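Local coordinates for protein CSE1 (Thermus thermophilus, PDB 4AN8) that serves as a subunit of the type I-E CRISPR Cascade ribonucleoprotein complex, which probably uses CRISPR RNA to target invading nucleic acids, at residues 72-77 with 207-212; 76-81 with 330-335; 84-89 with 198-203; 192-197 with 319-324. All coordinates share one frame; numbering follows the deposited sequence.

Overall arrangement
All four contacts tie together the large N-terminal part of the chain, away from the C-terminal helices, with centres 12 to 15 Å apart. Interactions 1 and 2 share helix 74-83, starting one turn apart; interaction 3 uses the turn that follows it. Helix 320-333 carries interaction 4 at its first turn and interaction 2 at its last. Helix 199-206 begins in interaction 3, just after the strand of interaction 4, and leads into the loop of interaction 1. In sequence, interaction 3 is nested inside the loops closed by interactions 1 and 2, and interaction 4 inside that of 2, whereas interaction 4 crosses 1 and 3; sequence-distant helices and a strand are thereby brought together.

Interaction 1: 72-77 with 207-212; sequences RCPEDV and LVPYTP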
# COMPACT_ATOMS: atom_id res chain seq x y z
N ARG A 72 -10.56 4.90 -21.42
CA ARG A 72 -11.80 5.61 -21.17
C ARG A 72 -12.88 4.68 -20.67
O ARG A 72 -13.82 5.10 -20.02
CB ARG A 72 -12.31 6.30 -22.45
CG ARG A 72 -11.33 7.26 -23.08
CD ARG A 72 -11.02 8.44 -22.17
NE ARG A 72 -10.03 9.31 -22.82
CZ ARG A 72 -10.33 10.43 -23.49
NH1 ARG A 72 -11.59 10.83 -23.57
NH2 ARG A 72 -9.36 11.14 -24.05
N CYS A 73 -12.77 3.40 -20.99
CA CYS A 73 -13.83 2.46 -20.66
C CYS A 73 -13.23 1.16 -20.20
O CYS A 73 -12.16 0.80 -20.66
CB CYS A 73 -14.67 2.17 -21.90
SG CYS A 73 -15.59 3.59 -22.44
N PRO A 74 -13.93 0.44 -19.30
CA PRO A 74 -13.44 -0.88 -18.88
C PRO A 74 -13.36 -1.80 -20.09
O PRO A 74 -12.46 -2.65 -20.12
CB PRO A 74 -14.50 -1.37 -17.89
CG PRO A 74 -15.32 -0.16 -17.52
CD PRO A 74 -15.21 0.81 -18.66
N GLU A 75 -14.24 -1.64 -21.07
CA GLU A 75 -14.20 -2.44 -22.30
C GLU A 75 -12.82 -2.41 -22.97
O GLU A 75 -12.32 -3.44 -23.45
CB GLU A 75 -15.28 -1.99 -23.28
CG GLU A 75 -16.70 -2.44 -22.93
CD GLU A 75 -17.31 -1.70 -21.74
OE1 GLU A 75 -16.83 -0.59 -21.40
OE2 GLU A 75 -18.27 -2.23 -21.15
N ASP A 76 -12.20 -1.23 -23.01
CA ASP A 76 -10.86 -1.09 -23.55
C ASP A 76 -9.85 -1.97 -22.82
O ASP A 76 -8.98 -2.57 -23.44
CB ASP A 76 -10.40 0.36 -23.50
CG ASP A 76 -11.30 1.28 -24.30
OD1 ASP A 76 -11.98 0.77 -25.20
OD2 ASP A 76 -11.34 2.49 -24.02
N VAL A 77 -9.97 -2.05 -21.50
CA VAL A 77 -9.02 -2.82 -20.71
C VAL A 77 -9.19 -4.29 -21.07
O VAL A 77 -8.21 -5.03 -21.21
CB VAL A 77 -9.22 -2.61 -19.18
CG1 VAL A 77 -8.31 -3.51 -18.40
CG2 VAL A 77 -8.94 -1.14 -18.82
N LEU A 207 -5.67 -0.35 -13.98
CA LEU A 207 -5.92 0.73 -14.94
C LEU A 207 -7.36 1.20 -14.91
O LEU A 207 -8.13 0.93 -15.83
CB LEU A 207 -5.56 0.33 -16.37
CG LEU A 207 -4.11 0.45 -16.80
CD1 LEU A 207 -3.97 -0.09 -18.21
CD2 LEU A 207 -3.65 1.88 -16.73
N VAL A 208 -7.70 1.93 -13.86
CA VAL A 208 -9.03 2.49 -13.65
C VAL A 208 -9.36 3.52 -14.74
O VAL A 208 -8.49 4.31 -15.15
CB VAL A 208 -9.09 3.12 -12.25
CG1 VAL A 208 -10.47 3.77 -11.96
CG2 VAL A 208 -8.70 2.06 -11.18
N PRO A 209 -10.61 3.49 -15.25
CA PRO A 209 -11.02 4.39 -16.33
C PRO A 209 -10.56 5.80 -16.04
O PRO A 209 -10.74 6.30 -14.93
CB PRO A 209 -12.54 4.29 -16.34
CG PRO A 209 -12.76 2.78 -15.99
CD PRO A 209 -11.62 2.44 -14.99
N TYR A 210 -9.95 6.41 -17.05
CA TYR A 210 -9.26 7.67 -16.87
C TYR A 210 -9.54 8.58 -18.05
O TYR A 210 -9.64 8.11 -19.18
CB TYR A 210 -7.76 7.39 -16.84
CG TYR A 210 -6.86 8.61 -16.84
CD1 TYR A 210 -6.66 9.35 -15.68
CD2 TYR A 210 -6.15 8.98 -17.99
CE1 TYR A 210 -5.83 10.44 -15.66
CE2 TYR A 210 -5.30 10.08 -17.98
CZ TYR A 210 -5.14 10.80 -16.81
OH TYR A 210 -4.31 11.89 -16.77
N THR A 211 -9.69 9.87 -17.76
CA THR A 211 -9.61 10.93 -18.77
C THR A 211 -8.48 11.90 -18.40
O THR A 211 -8.32 12.23 -17.23
CB THR A 211 -10.93 11.70 -18.90
OG1 THR A 211 -11.47 11.93 -17.59
CG2 THR A 211 -11.93 10.90 -19.69
N PRO A 212 -7.70 12.35 -19.39
CA PRO A 212 -6.50 13.16 -19.15
C PRO A 212 -6.73 14.59 -18.70
O PRO A 212 -5.77 15.23 -18.23
CB PRO A 212 -5.78 13.16 -20.51
CG PRO A 212 -6.80 12.80 -21.49
CD PRO A 212 -7.80 11.92 -20.80
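The backbones come together at one end, where the CA atoms of Arg-72 and Pro-209 lie 5.1 Å apart, and spread to 7.5 Å between the CA atoms of Val-77 and Leu-207 as helix 74-83 gets under way. At the close end Arg-72 does most of the touching. Its CB starts off away from the other segment, but the chain bends at chi2 (-64°) and brings CD back to 3.3 Å from Tyr-210 O and 3.6 Å from Thr-211 CG2. Pro-212 CD lies over one face of the guanidinium, 3.7 Å from Arg-72 NH2, while the methyl of Thr-211 approaches obliquely. NE is engaged elsewhere, on Ser-69 O. This is the entry to a helix meeting an extended, proline-rich loop that leaves helix 199-206, and the loop is anchored elsewhere as well: Arg-241 forms hydrogen bonds with the carbonyls of Val-208 and Pro-209, and the Tyr-210 ring stacks on His-65 of helix 50-67. Further along, the rings of Pro-74 and Pro-209 cross at about a right angle, CD of the first 4.1 Å from CG of the second. Val-77 points toward the loop with CG1 anti to the backbone N (chi1 175°), which sets its other methyl, CG2, 3.7 Å from Leu-207 O and 4.4 Å from Leu-207 CB.

Interaction 2: 76-81 with 330-335; sequences DVLDWW and GELEDE
Leu-332 lies across the indole of Trp-81 at about a right angle and lays both its methyls on the same ring system. CD2 sits almost exactly above the five-membered ring, 3.6 Å from its centroid and 2° off the normal, a CH-pi contact. CD1 goes to the six-membered ring, 3.8 Å from Trp-81 CZ2. The indole is presented this way because its CG is anti to the backbone N (chi1 -172°), swinging the ring out from helix 74-83 toward helix 320-333. One turn earlier, Leu-78 runs past Leu-332 in the opposite direction, and the two CD2 methyls, Leu-78 CD2 and Leu-332 CD2, meet at 3.8 Å. The second branch of Leu-78 works on a different neighbour: CD1 lies 3.6 Å from Glu-331 CB, with the two side chains crossing steeply. Glu-331 thus contributes its aliphatic root rather than its carboxylate. At the margin Glu-335 OE1 comes to 4.3 Å from Leu-78 CD2, but its charge is directed to Arg-82, which also forms a salt bridge with Asp-79. The contact joins the middle of helix 74-83 to the C-terminal end of helix 320-333. Leu-328, a turn back on that helix, continues the apolar seam against Val-77, Leu-78 and Trp-81, and helix 199-206 closes in beside it with Leu-204 and Glu-201 on Trp-81.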
# COMPACT_ATOMS: atom_id res chain seq x y z
N ASP A 76 -12.20 -1.23 -23.01
CA ASP A 76 -10.86 -1.09 -23.55
C ASP A 76 -9.85 -1.97 -22.82
O ASP A 76 -8.98 -2.57 -23.44
CB ASP A 76 -10.40 0.36 -23.50
CG ASP A 76 -11.30 1.28 -24.30
OD1 ASP A 76 -11.98 0.77 -25.20
OD2 ASP A 76 -11.34 2.49 -24.02
N VAL A 77 -9.97 -2.05 -21.50
CA VAL A 77 -9.02 -2.82 -20.71
C VAL A 77 -9.19 -4.29 -21.07
O VAL A 77 -8.21 -5.03 -21.21
CB VAL A 77 -9.22 -2.61 -19.18
CG1 VAL A 77 -8.31 -3.51 -18.40
CG2 VAL A 77 -8.94 -1.14 -18.82
N LEU A 78 -10.45 -4.69 -21.25
CA LEU A 78 -10.81 -6.05 -21.64
C LEU A 78 -10.23 -6.43 -23.00
O LEU A 78 -9.64 -7.50 -23.16
CB LEU A 78 -12.34 -6.17 -21.70
CG LEU A 78 -13.03 -6.65 -20.43
CD1 LEU A 78 -14.54 -6.50 -20.56
CD2 LEU A 78 -12.63 -8.10 -20.17
N ASP A 79 -10.40 -5.54 -23.97
CA ASP A 79 -9.73 -5.70 -25.25
C ASP A 79 -8.26 -6.02 -25.05
O ASP A 79 -7.77 -7.04 -25.54
CB ASP A 79 -9.86 -4.43 -26.09
CG ASP A 79 -11.16 -4.36 -26.87
OD1 ASP A 79 -11.55 -5.38 -27.47
OD2 ASP A 79 -11.80 -3.28 -26.89
N TRP A 80 -7.54 -5.15 -24.34
CA TRP A 80 -6.10 -5.34 -24.19
C TRP A 80 -5.81 -6.65 -23.50
O TRP A 80 -4.80 -7.29 -23.76
CB TRP A 80 -5.45 -4.18 -23.44
CG TRP A 80 -5.76 -2.88 -24.09
CD1 TRP A 80 -6.04 -2.69 -25.41
CD2 TRP A 80 -5.83 -1.60 -23.46
NE1 TRP A 80 -6.28 -1.35 -25.65
CE2 TRP A 80 -6.16 -0.66 -24.47
CE3 TRP A 80 -5.64 -1.15 -22.16
CZ2 TRP A 80 -6.32 0.69 -24.21
CZ3 TRP A 80 -5.80 0.20 -21.89
CH2 TRP A 80 -6.13 1.11 -22.91
N TRP A 81 -6.70 -7.04 -22.60
CA TRP A 81 -6.56 -8.32 -21.93
C TRP A 81 -6.66 -9.44 -22.95
O TRP A 81 -5.84 -10.34 -22.98
CB TRP A 81 -7.64 -8.50 -20.85
CG TRP A 81 -7.42 -9.69 -20.01
CD1 TRP A 81 -7.45 -11.00 -20.42
CD2 TRP A 81 -7.12 -9.72 -18.61
NE1 TRP A 81 -7.19 -11.83 -19.36
CE2 TRP A 81 -6.98 -11.08 -18.24
CE3 TRP A 81 -6.96 -8.74 -17.62
CZ2 TRP A 81 -6.70 -11.48 -16.91
CZ3 TRP A 81 -6.66 -9.14 -16.31
CH2 TRP A 81 -6.54 -10.49 -15.97
N GLY A 330 -15.46 -9.93 -13.04
CA GLY A 330 -16.78 -10.37 -13.46
C GLY A 330 -16.90 -10.51 -14.97
O GLY A 330 -17.37 -11.53 -15.47
N GLU A 331 -16.46 -9.49 -15.70
CA GLU A 331 -16.51 -9.49 -17.16
C GLU A 331 -15.62 -10.59 -17.78
O GLU A 331 -15.94 -11.13 -18.84
CB GLU A 331 -16.16 -8.11 -17.72
CG GLU A 331 -17.09 -7.00 -17.23
CD GLU A 331 -18.50 -7.10 -17.80
OE1 GLU A 331 -18.64 -7.09 -19.04
OE2 GLU A 331 -19.47 -7.20 -17.01
N LEU A 332 -14.52 -10.93 -17.12
CA LEU A 332 -13.68 -12.00 -17.62
C LEU A 332 -14.40 -13.32 -17.39
O LEU A 332 -14.20 -14.28 -18.13
CB LEU A 332 -12.32 -12.00 -16.93
CG LEU A 332 -11.37 -10.83 -17.17
CD1 LEU A 332 -10.34 -10.80 -16.04
CD2 LEU A 332 -10.70 -10.93 -18.53
N GLU A 333 -15.22 -13.37 -16.35
CA GLU A 333 -15.97 -14.58 -16.01
C GLU A 333 -17.09 -14.85 -17.01
O GLU A 333 -17.38 -16.00 -17.31
CB GLU A 333 -16.53 -14.49 -14.59
CG GLU A 333 -15.79 -15.35 -13.58
CD GLU A 333 -16.18 -15.04 -12.15
OE1 GLU A 333 -17.37 -14.76 -11.89
OE2 GLU A 333 -15.28 -15.06 -11.29
N ASP A 334 -17.72 -13.79 -17.50
CA ASP A 334 -18.81 -13.95 -18.47
C ASP A 334 -18.27 -14.33 -19.84
O ASP A 334 -19.02 -14.46 -20.80
CB ASP A 334 -19.63 -12.66 -18.58
CG ASP A 334 -20.29 -12.26 -17.26
OD1 ASP A 334 -20.28 -13.08 -16.31
OD2 ASP A 334 -20.83 -11.13 -17.19
N GLU A 335 -16.96 -14.49 -19.93
CA GLU A 335 -16.30 -14.77 -21.19
C GLU A 335 -15.52 -16.07 -21.08
O GLU A 335 -14.90 -16.51 -22.04
CB GLU A 335 -15.34 -13.63 -21.55
CG GLU A 335 -15.57 -13.02 -22.90
CD GLU A 335 -14.48 -12.03 -23.27
OE1 GLU A 335 -14.59 -10.84 -22.88
OE2 GLU A 335 -13.50 -12.44 -23.94

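Interaction 3: 84-89 with 198-203; sequences GGFPQD and NLLETL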
# COMPACT_ATOMS: atom_id res chain seq x y z
N GLY A 84 -3.72 -9.70 -25.29
CA GLY A 84 -2.47 -10.07 -24.65
C GLY A 84 -1.43 -8.97 -24.65
O GLY A 84 -0.24 -9.24 -24.52
N GLY A 85 -1.86 -7.72 -24.78
CA GLY A 85 -0.89 -6.63 -24.75
C GLY A 85 -1.53 -5.27 -24.93
O GLY A 85 -2.68 -5.20 -25.36
N PHE A 86 -0.80 -4.21 -24.56
CA PHE A 86 -1.21 -2.83 -24.78
C PHE A 86 -0.94 -2.43 -26.23
O PHE A 86 -0.05 -2.99 -26.87
CB PHE A 86 -0.40 -1.85 -23.91
CG PHE A 86 -0.55 -2.07 -22.45
CD1 PHE A 86 -1.76 -1.84 -21.81
CD2 PHE A 86 0.54 -2.49 -21.69
CE1 PHE A 86 -1.88 -2.04 -20.46
CE2 PHE A 86 0.41 -2.70 -20.34
CZ PHE A 86 -0.79 -2.47 -19.72
N PRO A 87 -1.68 -1.42 -26.72
CA PRO A 87 -1.31 -0.75 -27.97
C PRO A 87 0.13 -0.27 -27.88
O PRO A 87 0.48 0.47 -26.94
CB PRO A 87 -2.26 0.45 -28.02
CG PRO A 87 -3.46 -0.03 -27.31
CD PRO A 87 -2.95 -0.91 -26.19
N GLN A 88 0.96 -0.68 -28.84
CA GLN A 88 2.40 -0.46 -28.77
C GLN A 88 2.83 0.91 -29.29
O GLN A 88 3.73 1.54 -28.73
CB GLN A 88 3.12 -1.53 -29.56
CG GLN A 88 2.66 -2.91 -29.23
CD GLN A 88 3.57 -3.59 -28.24
OE1 GLN A 88 4.74 -3.83 -28.53
NE2 GLN A 88 3.03 -3.93 -27.07
N ASP A 89 2.20 1.35 -30.37
CA ASP A 89 2.60 2.60 -31.02
C ASP A 89 2.35 3.82 -30.15
O ASP A 89 3.25 4.65 -30.00
CB ASP A 89 1.92 2.74 -32.39
CG ASP A 89 2.76 2.17 -33.53
OD1 ASP A 89 3.86 1.61 -33.26
OD2 ASP A 89 2.31 2.26 -34.69
N ASN A 198 0.46 -12.21 -14.50
CA ASN A 198 1.66 -11.59 -15.04
C ASN A 198 1.52 -10.09 -14.89
O ASN A 198 0.47 -9.60 -14.47
CB ASN A 198 1.90 -11.99 -16.50
CG ASN A 198 0.70 -11.75 -17.39
OD1 ASN A 198 0.16 -10.65 -17.44
ND2 ASN A 198 0.27 -12.78 -18.09
N LEU A 199 2.58 -9.38 -15.22
CA LEU A 199 2.63 -7.95 -15.07
C LEU A 199 1.58 -7.27 -15.95
O LEU A 199 1.01 -6.25 -15.55
CB LEU A 199 4.04 -7.43 -15.39
CG LEU A 199 4.22 -5.91 -15.19
CD1 LEU A 199 3.81 -5.46 -13.75
CD2 LEU A 199 5.66 -5.45 -15.54
N LEU A 200 1.35 -7.79 -17.14
CA LEU A 200 0.29 -7.22 -17.98
C LEU A 200 -1.04 -7.24 -17.25
O LEU A 200 -1.73 -6.22 -17.19
CB LEU A 200 0.14 -7.95 -19.32
CG LEU A 200 -1.06 -7.50 -20.15
CD1 LEU A 200 -0.82 -6.11 -20.64
CD2 LEU A 200 -1.26 -8.45 -21.32
N GLU A 201 -1.40 -8.39 -16.69
CA GLU A 201 -2.69 -8.49 -16.01
C GLU A 201 -2.75 -7.51 -14.84
O GLU A 201 -3.76 -6.82 -14.64
CB GLU A 201 -2.96 -9.92 -15.52
CG GLU A 201 -3.10 -10.92 -16.67
CD GLU A 201 -3.39 -12.36 -16.22
OE1 GLU A 201 -3.41 -12.68 -15.01
OE2 GLU A 201 -3.60 -13.20 -17.12
N THR A 202 -1.66 -7.45 -14.08
CA THR A 202 -1.62 -6.60 -12.91
C THR A 202 -1.82 -5.13 -13.30
O THR A 202 -2.72 -4.48 -12.78
CB THR A 202 -0.33 -6.81 -12.10
OG1 THR A 202 -0.33 -8.15 -11.59
CG2 THR A 202 -0.27 -5.82 -10.91
N LEU A 203 -1.03 -4.63 -14.24
CA LEU A 203 -1.27 -3.29 -14.77
C LEU A 203 -2.73 -3.10 -15.22
O LEU A 203 -3.37 -2.12 -14.86
CB LEU A 203 -0.31 -2.95 -15.91
CG LEU A 203 1.14 -2.83 -15.44
CD1 LEU A 203 2.09 -2.53 -16.58
CD2 LEU A 203 1.31 -1.78 -14.30
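Two torsions aim Leu-200 and Phe-86 at each other: Leu-200 CG stands anti to its own backbone N (chi1 173°), reaching out from helix 199-206, while Phe-86 has CG anti to the carbonyl carbon (chi1 -61°), which brings the far end of its ring back to the helix. The two side chains slide past one another in opposite directions. Leu-200 CD1 rests over one face of the phenyl ring, shifted toward the rim, 3.9 Å from the centroid, a CH-pi contact in which CE2 of Phe-86 is the ring atom nearest to CD1, at 3.6 Å. Leu-203, one turn on, comes to the edge of the same ring near its plane, its CB 3.9 Å from Phe-86 CZ. The other methyl of Leu-200, CD2, presses on bare backbone, 3.4 Å from Gly-84 C and 3.6 Å from Gly-85 N. Gly-84 ends helix 74-83 in a Schellman motif, its positive phi (78°) allowing the chain to turn here. On the opposite segment Asn-198 is the N-cap of helix 199-206, its OD1 accepting from Glu-201 N at 2.8 Å. Leu-64, Leu-68, Trp-80 and Leu-207 also pack on Phe-86. Between the two segments, then, cohesion is apolar and depends on shape: a ring held at face and edge by two leucines, and a methyl fitted to a glycine turn.

Interaction 4: 192-197 with 319-324; sequences FLPTGQ and AATLEH
Phe-192, Pro-194 and Thr-321 bury the most surface where the strand 191-195 runs beside the first turns of helix 320-333. Phe-192 meets the helix with both its side chain and its carbonyl. Its CB packs 3.7 Å from the methyl carbon CB of Ala-319, the N-cap residue, and the ring is approached obliquely by that methyl and, more loosely, by Leu-322, whose CD2 lies 4.3 Å from Phe-192 CD2. The carbonyl receives the one hydrogen bond between the segments, from the hydroxyl of Thr-321: OG1 is 2.7 Å from Phe-192 O, and the donor stands above the carbonyl plane, 44° out of it, instead of on a lone pair. The hydroxyl gets there because OG1 sits between the backbone N and the carbonyl carbon of Thr-321 (chi1 59°), turned toward the strand. Pro-194, two residues on and facing the same way, crosses Thr-321 at about a right angle. Its CD lies 3.7 Å from Thr-321 OG1, while its CG reaches 3.6 Å from Thr-321 O. Leu-193, between them, points away from helix 320-333 and packs on Glu-53 and His-57 of helix 50-67. The axes of strand 192-195 and helix 320-324 approach to 7.5 Å, with 27° between their directions. The Pro-194 carbonyl is bound by Asn-206 of helix 199-206. Strand 191-195 is thus an outermost strand of a three-stranded antiparallel sheet with 342-351 and 354-364, and helix 320-333 packs nearly parallel along it, against Phe-192 and Pro-194.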
# COMPACT_ATOMS: atom_id res chain seq x y z
N PHE A 192 -4.13 -0.36 -2.23
CA PHE A 192 -4.73 -1.57 -2.81
C PHE A 192 -4.23 -1.84 -4.21
O PHE A 192 -4.45 -1.04 -5.14
CB PHE A 192 -6.26 -1.50 -2.79
CG PHE A 192 -6.84 -1.54 -1.42
CD1 PHE A 192 -6.75 -0.43 -0.58
CD2 PHE A 192 -7.46 -2.68 -0.93
CE1 PHE A 192 -7.29 -0.46 0.69
CE2 PHE A 192 -7.99 -2.72 0.36
CZ PHE A 192 -7.91 -1.61 1.17
N LEU A 193 -3.55 -2.97 -4.37
CA LEU A 193 -2.99 -3.33 -5.66
C LEU A 193 -3.43 -4.72 -6.11
O LEU A 193 -2.75 -5.70 -5.84
CB LEU A 193 -1.46 -3.27 -5.62
CG LEU A 193 -0.80 -3.62 -6.95
CD1 LEU A 193 -0.61 -2.34 -7.79
CD2 LEU A 193 0.53 -4.34 -6.72
N PRO A 194 -4.58 -4.80 -6.79
CA PRO A 194 -4.99 -6.09 -7.36
C PRO A 194 -3.89 -6.62 -8.27
O PRO A 194 -3.17 -5.85 -8.91
CB PRO A 194 -6.21 -5.72 -8.19
CG PRO A 194 -6.76 -4.53 -7.51
CD PRO A 194 -5.56 -3.74 -7.06
N THR A 195 -3.77 -7.95 -8.31
CA THR A 195 -2.62 -8.58 -8.94
C THR A 195 -3.08 -9.78 -9.74
O THR A 195 -3.94 -10.55 -9.28
CB THR A 195 -1.59 -8.97 -7.86
OG1 THR A 195 -0.89 -7.80 -7.43
CG2 THR A 195 -0.60 -9.95 -8.39
N GLY A 196 -2.55 -9.91 -10.95
CA GLY A 196 -2.91 -11.01 -11.82
C GLY A 196 -1.78 -12.00 -11.92
O GLY A 196 -0.94 -12.06 -11.01
N GLN A 197 -1.71 -12.74 -13.02
CA GLN A 197 -0.72 -13.82 -13.13
C GLN A 197 0.54 -13.37 -13.87
O GLN A 197 1.54 -14.08 -13.88
CB GLN A 197 -1.32 -15.06 -13.78
CG GLN A 197 -2.30 -15.79 -12.89
CD GLN A 197 -2.20 -17.29 -13.02
OE1 GLN A 197 -2.82 -17.89 -13.90
NE2 GLN A 197 -1.42 -17.91 -12.13
N ALA A 319 -11.31 1.25 -2.56
CA ALA A 319 -10.31 1.78 -3.47
C ALA A 319 -10.81 1.55 -4.90
O ALA A 319 -11.36 0.47 -5.20
CB ALA A 319 -8.96 1.06 -3.25
N ALA A 320 -10.61 2.55 -5.76
CA ALA A 320 -11.01 2.47 -7.17
C ALA A 320 -10.35 1.29 -7.91
O ALA A 320 -11.00 0.59 -8.70
CB ALA A 320 -10.75 3.82 -7.92
N THR A 321 -9.06 1.05 -7.65
CA THR A 321 -8.39 -0.11 -8.23
C THR A 321 -9.11 -1.40 -7.89
O THR A 321 -9.23 -2.29 -8.73
CB THR A 321 -6.89 -0.24 -7.82
OG1 THR A 321 -6.77 -0.33 -6.38
CG2 THR A 321 -6.06 0.96 -8.36
N LEU A 322 -9.58 -1.52 -6.66
CA LEU A 322 -10.28 -2.74 -6.23
C LEU A 322 -11.68 -2.80 -6.86
O LEU A 322 -12.13 -3.84 -7.31
CB LEU A 322 -10.37 -2.82 -4.70
CG LEU A 322 -11.19 -3.98 -4.09
CD1 LEU A 322 -10.66 -5.32 -4.59
CD2 LEU A 322 -11.20 -3.96 -2.57
N GLU A 323 -12.36 -1.67 -6.93
CA GLU A 323 -13.64 -1.63 -7.62
C GLU A 323 -13.47 -2.03 -9.08
O GLU A 323 -14.24 -2.83 -9.60
CB GLU A 323 -14.30 -0.25 -7.51
CG GLU A 323 -15.74 -0.22 -8.01
CD GLU A 323 -16.44 1.11 -7.72
OE1 GLU A 323 -15.76 2.09 -7.34
OE2 GLU A 323 -17.68 1.19 -7.87
N HIS A 324 -12.44 -1.49 -9.72
CA HIS A 324 -12.17 -1.77 -11.14
C HIS A 324 -11.77 -3.24 -11.37
O HIS A 324 -12.29 -3.89 -12.26
CB HIS A 324 -11.09 -0.81 -11.66
CG HIS A 324 -10.44 -1.23 -12.93
ND1 HIS A 324 -11.03 -1.08 -14.17
CD2 HIS A 324 -9.23 -1.79 -13.18
CE1 HIS A 324 -10.22 -1.50 -15.11
NE2 HIS A 324 -9.11 -1.94 -14.54